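Local coordinates for ABC transporter, substrate binding protein (Agrobacterium tumefaciens, PDB 3C9H) that binds a magnesium ion and probably captures a solute in the periplasm for delivery to an ABC transporter, at residues F134-F139 with N313-I318; D160-H165 with I202-A207; M188-E193 with P325-P330. One frame throughout, in Å; residues are numbered along the deposited sequence.

From the N terminus, the chain first lays down 134-139 at the start of strand 135-142, then 160-165 at the end of helix 155-164, and 188-193 in helix 183-194. Residues 202-207 close the first and shortest loop, contact 2, between two helices. Residues 313-318 then return to strand 135-142 and close contact 1, whose long loop encloses all of contact 2. Last, 325-330 reaches back to helix 183-194 as contact 3, which crosses both others. Contacts 1 and 3 touch where Phe134 and Gln316 pack on Pro325; contacts 2 and 3 touch where Ile202 meets Met188.

Contact 1: F134-F139 with N313-I318; sequences FEPAVF and NTMQAI
Phe134 and Met315 run alongside each other, pointing opposite ways, and join the start of strand 135-142 to helix 312-319 in a solute-binding protein of the periplasmic binding protein clan. The sulfur lies beside the ring, in its plane, making an edge-on Met-aromatic contact: Met315 SD is 5.2 Å from the centroid of the Phe134 ring. With CG of Phe134 anti to the backbone N (chi1 -164°), the ring projects from the residue just before the strand toward the helix and offers its CD2-CE2 rim to the methionine. A bend at chi3 (63°) folds the methyl of Met315 back to that rim, where its CE is 3.7 Å from CD2 of Phe134. The same methyl also reaches Pro136, with Met315 CE 4.3 Å from Pro136 CD.

Gln316 approaches differently, its chain lying roughly perpendicular to the Phe134 side chain and its amide plane turned 68° from the ring. Phe134 also packs on Val260 of strand 258-268 and on Leu323 and Pro325. At the far end of the ring, Phe134 CZ lies 3.8 Å from the aliphatic Gln316 CG and 3.9 Å from the amide nitrogen Gln316 NE2.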
loop_
_atom_site.group_PDB
_atom_site.type_symbol
_atom_site.label_atom_id
_atom_site.label_comp_id
_atom_site.label_asym_id
_atom_site.label_seq_id
_atom_site.Cartn_x
_atom_site.Cartn_y
_atom_site.Cartn_z
ATOM N N PHE A 134 -7.572 -2.908 3.737
ATOM C CA PHE A 134 -7.365 -4.314 3.338
ATOM C C PHE A 134 -7.285 -4.304 1.794
ATOM O O PHE A 134 -8.307 -4.304 1.119
ATOM C CB PHE A 134 -8.564 -5.117 3.888
ATOM C CG PHE A 134 -8.375 -6.611 3.929
ATOM C CD1 PHE A 134 -7.613 -7.208 4.931
ATOM C CD2 PHE A 134 -9.003 -7.421 2.994
ATOM C CE1 PHE A 134 -7.460 -8.607 4.981
ATOM C CE2 PHE A 134 -8.857 -8.812 3.030
ATOM C CZ PHE A 134 -8.085 -9.402 4.025
ATOM N N GLU A 135 -6.065 -4.229 1.251
ATOM C CA GLU A 135 -5.822 -3.954 -0.200
ATOM C C GLU A 135 -4.962 -5.023 -0.892
ATOM O O GLU A 135 -3.874 -5.305 -0.440
ATOM C CB GLU A 135 -5.139 -2.583 -0.355
ATOM C CG GLU A 135 -6.061 -1.409 0.005
ATOM C CD GLU A 135 -5.300 -0.101 0.092
ATOM O OE1 GLU A 135 -4.921 0.426 -0.976
ATOM O OE2 GLU A 135 -5.035 0.367 1.223
ATOM N N PRO A 136 -5.469 -5.645 -1.976
ATOM C CA PRO A 136 -4.738 -6.723 -2.639
ATOM C C PRO A 136 -3.723 -6.250 -3.683
ATOM O O PRO A 136 -3.872 -5.158 -4.237
ATOM C CB PRO A 136 -5.841 -7.517 -3.322
ATOM C CG PRO A 136 -6.839 -6.458 -3.739
ATOM C CD PRO A 136 -6.801 -5.447 -2.566
ATOM N N ALA A 137 -2.689 -7.063 -3.887
ATOM C CA ALA A 137 -1.719 -6.911 -4.972
ATOM C C ALA A 137 -2.208 -7.740 -6.150
ATOM O O ALA A 137 -2.304 -8.997 -6.055
ATOM C CB ALA A 137 -0.391 -7.410 -4.549
ATOM N N VAL A 138 -2.463 -7.060 -7.261
ATOM C CA VAL A 138 -3.200 -7.645 -8.384
ATOM C C VAL A 138 -2.427 -7.538 -9.695
ATOM O O VAL A 138 -1.444 -6.796 -9.803
ATOM C CB VAL A 138 -4.568 -6.942 -8.563
ATOM C CG1 VAL A 138 -5.368 -6.997 -7.273
ATOM C CG2 VAL A 138 -4.378 -5.469 -9.067
ATOM N N PHE A 139 -2.883 -8.293 -10.687
ATOM C CA PHE A 139 -2.402 -8.120 -12.052
ATOM C C PHE A 139 -3.264 -7.039 -12.695
ATOM O O PHE A 139 -4.457 -6.953 -12.446
ATOM C CB PHE A 139 -2.554 -9.383 -12.919
ATOM C CG PHE A 139 -1.875 -10.638 -12.405
ATOM C CD1 PHE A 139 -0.987 -10.632 -11.336
ATOM C CD2 PHE A 139 -2.122 -11.843 -13.035
ATOM C CE1 PHE A 139 -0.367 -11.810 -10.915
ATOM C CE2 PHE A 139 -1.488 -13.035 -12.622
ATOM C CZ PHE A 139 -0.616 -13.013 -11.566
ATOM N N ASN A 313 -13.998 -8.287 6.036
ATOM C CA ASN A 313 -14.911 -9.410 6.351
ATOM C C ASN A 313 -15.497 -10.072 5.097
ATOM O O ASN A 313 -15.384 -11.290 4.917
ATOM C CB ASN A 313 -16.048 -8.945 7.288
ATOM C CG ASN A 313 -16.897 -10.107 7.811
ATOM O OD1 ASN A 313 -16.358 -11.105 8.325
ATOM N ND2 ASN A 313 -18.235 -9.975 7.712
ATOM N N THR A 314 -16.095 -9.267 4.225
ATOM C CA THR A 314 -16.741 -9.790 3.027
ATOM C C THR A 314 -15.732 -10.374 2.038
ATOM O O THR A 314 -15.984 -11.440 1.454
ATOM C CB THR A 314 -17.592 -8.720 2.339
ATOM O OG1 THR A 314 -18.567 -8.246 3.268
ATOM C CG2 THR A 314 -18.289 -9.278 1.068
ATOM N N MET A 315 -14.597 -9.689 1.861
ATOM C CA MET A 315 -13.527 -10.183 0.998
ATOM C C MET A 315 -13.011 -11.548 1.445
ATOM O O MET A 315 -12.836 -12.464 0.622
ATOM C CB MET A 315 -12.370 -9.181 0.954
ATOM C CG MET A 315 -12.661 -8.019 0.057
ATOM S SD MET A 315 -11.374 -6.744 0.069
ATOM C CE MET A 315 -9.931 -7.666 -0.595
ATOM N N GLN A 316 -12.805 -11.698 2.749
ATOM C CA GLN A 316 -12.391 -12.983 3.283
ATOM C C GLN A 316 -13.502 -14.022 3.105
ATOM O O GLN A 316 -13.223 -15.182 2.783
ATOM C CB GLN A 316 -11.969 -12.845 4.747
ATOM C CG GLN A 316 -10.730 -11.971 4.879
ATOM C CD GLN A 316 -10.052 -12.081 6.229
ATOM O OE1 GLN A 316 -10.648 -11.772 7.267
ATOM N NE2 GLN A 316 -8.785 -12.512 6.222
ATOM N N ALA A 317 -14.755 -13.594 3.281
ATOM C CA ALA A 317 -15.903 -14.496 3.129
ATOM C C ALA A 317 -15.958 -15.020 1.725
ATOM O O ALA A 317 -16.099 -16.224 1.525
ATOM C CB ALA A 317 -17.216 -13.787 3.471
ATOM N N ILE A 318 -15.855 -14.117 0.753
ATOM C CA ILE A 318 -15.944 -14.474 -0.668
ATOM C C ILE A 318 -14.705 -15.194 -1.236
ATOM O O ILE A 318 -14.856 -16.181 -1.968
ATOM C CB ILE A 318 -16.237 -13.239 -1.534
ATOM C CG1 ILE A 318 -17.605 -12.635 -1.154
ATOM C CG2 ILE A 318 -16.157 -13.578 -3.029
ATOM C CD1 ILE A 318 -18.663 -13.641 -0.639
#

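Contact 2: D160-H165 with I202-A207; sequences DYLERH and IKAMGA
Tyr161 O, one residue before the Leu162 that meets Ala204 across this contact, accepts two hydrogen bonds from His165. One comes from the backbone N of His165, completing the last turn of helix 155-164, and the other from its ring, with His165 ND1 2.9 Å from Tyr161 O. The ring bond runs in the imidazole plane, and the donor is tilted only 16° from the carbonyl plane. The bond probably helps to keep the imidazole over one face of the phenol: His165 ND1 is 3.3 Å above the Tyr161 ring plane, offset toward its rim. On the same helix Arg164 makes a salt bridge to Asp160, its NE 2.9 Å from Asp160 OD2; the carboxylate is met from above its plane, while Asp160 OD2 lies close to the guanidinium plane of Arg164.

The meeting of the two helices is apolar and rests on one methyl of Leu162. Its side chain is stretched out at chi2 (-178°), carrying CD1 against the backbone and side chains of helix 198-207. Leu162 CD1 approaches Ala204 O at 3.9 Å. The small side chain of Ala204 probably allows the leucine methyl to come this near the helix backbone, whereas Met205, whose CB points away, offers its CG, 4.3 Å from Leu162 CD1.

Around this pair of helices, Leu162 and Tyr161 also pack on Val169 of helix 166-169, Met205 turns to Tyr232 of strand 230-235, and Ile202 rests on Trp348 of helix 338-353.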
loop_
_atom_site.group_PDB
_atom_site.type_symbol
_atom_site.label_atom_id
_atom_site.label_comp_id
_atom_site.label_asym_id
_atom_site.label_seq_id
_atom_site.Cartn_x
_atom_site.Cartn_y
_atom_site.Cartn_z
ATOM N N ASP A 160 4.042 -18.471 -18.509
ATOM C CA ASP A 160 3.708 -19.093 -19.806
ATOM C C ASP A 160 3.353 -18.061 -20.878
ATOM O O ASP A 160 3.826 -18.166 -22.003
ATOM C CB ASP A 160 2.567 -20.099 -19.643
ATOM C CG ASP A 160 2.346 -20.954 -20.898
ATOM O OD1 ASP A 160 3.340 -21.432 -21.500
ATOM O OD2 ASP A 160 1.173 -21.150 -21.282
ATOM N N TYR A 161 2.532 -17.073 -20.538
ATOM C CA TYR A 161 2.178 -16.019 -21.499
ATOM C C TYR A 161 3.429 -15.263 -21.972
ATOM O O TYR A 161 3.597 -15.011 -23.166
ATOM C CB TYR A 161 1.156 -15.025 -20.909
ATOM C CG TYR A 161 0.929 -13.798 -21.772
ATOM C CD1 TYR A 161 -0.085 -13.765 -22.735
ATOM C CD2 TYR A 161 1.747 -12.680 -21.651
ATOM C CE1 TYR A 161 -0.284 -12.628 -23.548
ATOM C CE2 TYR A 161 1.561 -11.550 -22.454
ATOM C CZ TYR A 161 0.541 -11.525 -23.392
ATOM O OH TYR A 161 0.370 -10.383 -24.170
ATOM N N LEU A 162 4.292 -14.895 -21.023
ATOM C CA LEU A 162 5.543 -14.209 -21.336
ATOM C C LEU A 162 6.396 -15.010 -22.312
ATOM O O LEU A 162 6.991 -14.450 -23.229
ATOM C CB LEU A 162 6.354 -13.959 -20.057
ATOM C CG LEU A 162 5.769 -12.961 -19.059
ATOM C CD1 LEU A 162 6.735 -12.808 -17.884
ATOM C CD2 LEU A 162 5.431 -11.614 -19.731
ATOM N N GLU A 163 6.446 -16.317 -22.089
ATOM C CA GLU A 163 7.213 -17.228 -22.937
ATOM C C GLU A 163 6.568 -17.373 -24.319
ATOM O O GLU A 163 7.234 -17.179 -25.330
ATOM C CB GLU A 163 7.426 -18.583 -22.232
ATOM C CG GLU A 163 8.511 -18.470 -21.141
ATOM C CD GLU A 163 8.523 -19.595 -20.084
ATOM O OE1 GLU A 163 7.740 -20.577 -20.183
ATOM O OE2 GLU A 163 9.339 -19.476 -19.131
ATOM N N ARG A 164 5.274 -17.642 -24.371
ATOM C CA ARG A 164 4.588 -17.762 -25.660
ATOM C C ARG A 164 4.553 -16.470 -26.481
ATOM O O ARG A 164 4.439 -16.546 -27.698
ATOM C CB ARG A 164 3.183 -18.348 -25.476
ATOM C CG ARG A 164 3.220 -19.782 -24.956
ATOM C CD ARG A 164 1.842 -20.423 -24.833
ATOM N NE ARG A 164 1.041 -19.722 -23.838
ATOM C CZ ARG A 164 0.144 -18.774 -24.107
ATOM N NH1 ARG A 164 -0.112 -18.381 -25.349
ATOM N NH2 ARG A 164 -0.495 -18.200 -23.106
ATOM N N HIS A 165 4.666 -15.302 -25.841
ATOM C CA HIS A 165 4.660 -14.016 -26.553
ATOM C C HIS A 165 5.955 -13.222 -26.381
ATOM O O HIS A 165 5.933 -11.986 -26.324
ATOM C CB HIS A 165 3.483 -13.163 -26.100
ATOM C CG HIS A 165 2.159 -13.837 -26.246
ATOM N ND1 HIS A 165 1.728 -14.824 -25.385
ATOM C CD2 HIS A 165 1.173 -13.677 -27.160
ATOM C CE1 HIS A 165 0.534 -15.242 -25.763
ATOM N NE2 HIS A 165 0.173 -14.563 -26.837
ATOM N N ILE A 202 10.217 -14.173 -11.201
ATOM C CA ILE A 202 11.129 -13.025 -11.285
ATOM C C ILE A 202 12.075 -13.175 -12.479
ATOM O O ILE A 202 12.279 -12.239 -13.260
ATOM C CB ILE A 202 11.944 -12.835 -9.961
ATOM C CG1 ILE A 202 11.004 -12.681 -8.764
ATOM C CG2 ILE A 202 12.844 -11.610 -10.044
ATOM C CD1 ILE A 202 9.822 -11.755 -9.047
ATOM N N LYS A 203 12.630 -14.370 -12.638
ATOM C CA LYS A 203 13.505 -14.661 -13.785
ATOM C C LYS A 203 12.783 -14.454 -15.122
ATOM O O LYS A 203 13.284 -13.732 -15.981
ATOM C CB LYS A 203 14.077 -16.078 -13.682
ATOM C CG LYS A 203 15.132 -16.214 -12.575
ATOM C CD LYS A 203 15.458 -17.681 -12.255
ATOM C CE LYS A 203 16.489 -17.824 -11.094
ATOM N NZ LYS A 203 17.863 -17.244 -11.415
ATOM N N ALA A 204 11.594 -15.042 -15.274
ATOM C CA ALA A 204 10.776 -14.825 -16.484
ATOM C C ALA A 204 10.552 -13.338 -16.774
ATOM O O ALA A 204 10.627 -12.917 -17.930
ATOM C CB ALA A 204 9.443 -15.546 -16.381
ATOM N N MET A 205 10.273 -12.539 -15.742
ATOM C CA MET A 205 10.022 -11.105 -15.941
ATOM C C MET A 205 11.308 -10.416 -16.433
ATOM O O MET A 205 11.268 -9.545 -17.323
ATOM C CB MET A 205 9.485 -10.424 -14.659
ATOM C CG MET A 205 8.003 -10.754 -14.293
ATOM S SD MET A 205 7.267 -9.803 -12.918
ATOM C CE MET A 205 8.189 -10.515 -11.585
ATOM N N GLY A 206 12.445 -10.796 -15.850
ATOM C CA GLY A 206 13.738 -10.256 -16.287
ATOM C C GLY A 206 14.066 -10.593 -17.743
ATOM O O GLY A 206 14.575 -9.747 -18.464
ATOM N N ALA A 207 13.739 -11.814 -18.173
ATOM C CA ALA A 207 13.883 -12.238 -19.580
ATOM C C ALA A 207 12.927 -11.501 -20.522
ATOM O O ALA A 207 13.274 -11.223 -21.678
ATOM C CB ALA A 207 13.680 -13.713 -19.691
#

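Contact 3: M188-E193 with P325-P330; sequences MSRDQE and PVPVSP
Arg190 and Val326 carry the contact by van der Waals packing, the aliphatic and guanidinium parts of the arginine lying on the two methyls of the valine. Val326 CG1 sits over the centre of one guanidinium face, 3.9 Å above the plane. Val326 CG2 comes in farther back along the chain, 3.4 Å from Arg190 NE and 3.9 Å from Arg190 CD. Bends at chi2 (-52°) and chi3 (-76°) curl the arginine so that its flat end, and not just its stem, lies against the valine. Beyond the valine, Pro327 is brushed more lightly, with Arg190 NH2 4.3 Å from Pro327 CD.

In this periplasmic binding protein fold, the contact sets helix 183-194 against the irregular chain that leaves strand 323-325 on its way to the C-terminal helix 338-353. Arg190 also packs on Val259 of strand 258-268 and on Val334, while Val326 touches Tyr335.

A salt bridge within the helix adds to this packing: Arg190 NH1 meets Glu193 OE1, three residues on, at 2.6 Å, which probably helps to fix the rotation of the guanidinium above the valine. Of the polar groups across the contact, Pro325 O approaches Arg190 NH2 obliquely at 3.8 Å, too far for a hydrogen bond.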
loop_
_atom_site.group_PDB
_atom_site.type_symbol
_atom_site.label_atom_id
_atom_site.label_comp_id
_atom_site.label_asym_id
_atom_site.label_seq_id
_atom_site.Cartn_x
_atom_site.Cartn_y
_atom_site.Cartn_z
ATOM N N MET A 188 6.935 -8.611 -2.417
ATOM C CA MET A 188 7.936 -9.632 -2.792
ATOM C C MET A 188 8.259 -10.540 -1.607
ATOM O O MET A 188 8.353 -11.760 -1.748
ATOM C CB MET A 188 9.221 -8.985 -3.322
ATOM C CG MET A 188 10.392 -9.973 -3.638
ATOM S SD MET A 188 9.995 -11.069 -5.002
ATOM C CE MET A 188 8.653 -10.233 -5.903
ATOM N N SER A 189 8.402 -9.965 -0.423
ATOM C CA SER A 189 8.759 -10.779 0.745
ATOM C C SER A 189 7.619 -11.764 1.091
ATOM O O SER A 189 7.877 -12.925 1.483
ATOM C CB SER A 189 9.181 -9.893 1.924
ATOM O OG SER A 189 8.063 -9.328 2.599
ATOM N N ARG A 190 6.370 -11.334 0.865
ATOM C CA ARG A 190 5.222 -12.209 1.051
ATOM C C ARG A 190 5.101 -13.274 -0.055
ATOM O O ARG A 190 4.761 -14.416 0.231
ATOM C CB ARG A 190 3.927 -11.404 1.156
ATOM C CG ARG A 190 3.915 -10.326 2.232
ATOM C CD ARG A 190 4.315 -10.851 3.598
ATOM N NE ARG A 190 3.244 -11.617 4.229
ATOM C CZ ARG A 190 3.371 -12.250 5.398
ATOM N NH1 ARG A 190 4.531 -12.223 6.059
ATOM N NH2 ARG A 190 2.333 -12.909 5.917
ATOM N N ASP A 191 5.340 -12.885 -1.308
ATOM C CA ASP A 191 5.393 -13.843 -2.420
ATOM C C ASP A 191 6.376 -14.993 -2.105
ATOM O O ASP A 191 6.067 -16.159 -2.287
ATOM C CB ASP A 191 5.855 -13.149 -3.702
ATOM C CG ASP A 191 4.764 -12.365 -4.394
ATOM O OD1 ASP A 191 3.563 -12.603 -4.135
ATOM O OD2 ASP A 191 5.115 -11.520 -5.246
ATOM N N GLN A 192 7.569 -14.637 -1.650
ATOM C CA GLN A 192 8.568 -15.624 -1.244
ATOM C C GLN A 192 8.059 -16.606 -0.176
ATOM O O GLN A 192 8.427 -17.779 -0.211
ATOM C CB GLN A 192 9.827 -14.930 -0.743
ATOM C CG GLN A 192 11.044 -15.865 -0.777
ATOM C CD GLN A 192 12.274 -15.245 -0.178
ATOM O OE1 GLN A 192 12.183 -14.514 0.804
ATOM N NE2 GLN A 192 13.439 -15.525 -0.772
ATOM N N GLU A 193 7.221 -16.136 0.754
ATOM C CA GLU A 193 6.634 -17.004 1.805
ATOM C C GLU A 193 5.483 -17.915 1.319
ATOM O O GLU A 193 5.262 -18.978 1.895
ATOM C CB GLU A 193 6.184 -16.168 3.028
ATOM C CG GLU A 193 7.306 -15.945 4.051
ATOM C CD GLU A 193 7.111 -14.717 4.978
ATOM O OE1 GLU A 193 5.955 -14.247 5.137
ATOM O OE2 GLU A 193 8.134 -14.229 5.554
ATOM N N PRO A 325 -3.303 -12.205 3.719
ATOM C CA PRO A 325 -3.047 -10.951 4.450
ATOM C C PRO A 325 -1.893 -11.066 5.417
ATOM O O PRO A 325 -1.438 -12.171 5.707
ATOM C CB PRO A 325 -4.349 -10.686 5.208
ATOM C CG PRO A 325 -5.036 -12.031 5.306
ATOM C CD PRO A 325 -4.491 -12.920 4.226
ATOM N N VAL A 326 -1.447 -9.909 5.914
ATOM C CA VAL A 326 -0.302 -9.800 6.818
ATOM C C VAL A 326 -0.805 -9.271 8.190
ATOM O O VAL A 326 -1.423 -8.201 8.260
ATOM C CB VAL A 326 0.767 -8.830 6.231
ATOM C CG1 VAL A 326 2.061 -8.929 6.995
ATOM C CG2 VAL A 326 0.998 -9.099 4.711
ATOM N N PRO A 327 -0.569 -10.031 9.278
ATOM C CA PRO A 327 -0.978 -9.590 10.624
ATOM C C PRO A 327 0.023 -8.604 11.257
ATOM O O PRO A 327 1.226 -8.675 10.970
ATOM C CB PRO A 327 -1.029 -10.895 11.418
ATOM C CG PRO A 327 0.009 -11.791 10.747
ATOM C CD PRO A 327 0.093 -11.354 9.296
ATOM N N VAL A 328 -0.476 -7.702 12.104
ATOM C CA VAL A 328 0.348 -6.654 12.755
ATOM C C VAL A 328 0.698 -6.998 14.220
ATOM O O VAL A 328 1.784 -6.668 14.718
ATOM C CB VAL A 328 -0.406 -5.302 12.775
ATOM C CG1 VAL A 328 0.516 -4.172 13.170
ATOM C CG2 VAL A 328 -1.053 -5.013 11.421
ATOM N N SER A 329 -0.250 -7.651 14.897
ATOM C CA SER A 329 -0.215 -7.880 16.347
ATOM C C SER A 329 0.981 -8.688 16.888
ATOM O O SER A 329 1.358 -8.500 18.057
ATOM C CB SER A 329 -1.528 -8.537 16.790
ATOM O OG SER A 329 -1.793 -9.724 16.045
ATOM N N PRO A 330 1.570 -9.597 16.073
ATOM C CA PRO A 330 2.780 -10.274 16.571
ATOM C C PRO A 330 3.999 -9.349 16.564
ATOM O O PRO A 330 4.973 -9.609 17.265
ATOM C CB PRO A 330 2.983 -11.446 15.583
ATOM C CG PRO A 330 1.747 -11.482 14.715
ATOM C CD PRO A 330 1.209 -10.077 14.727
#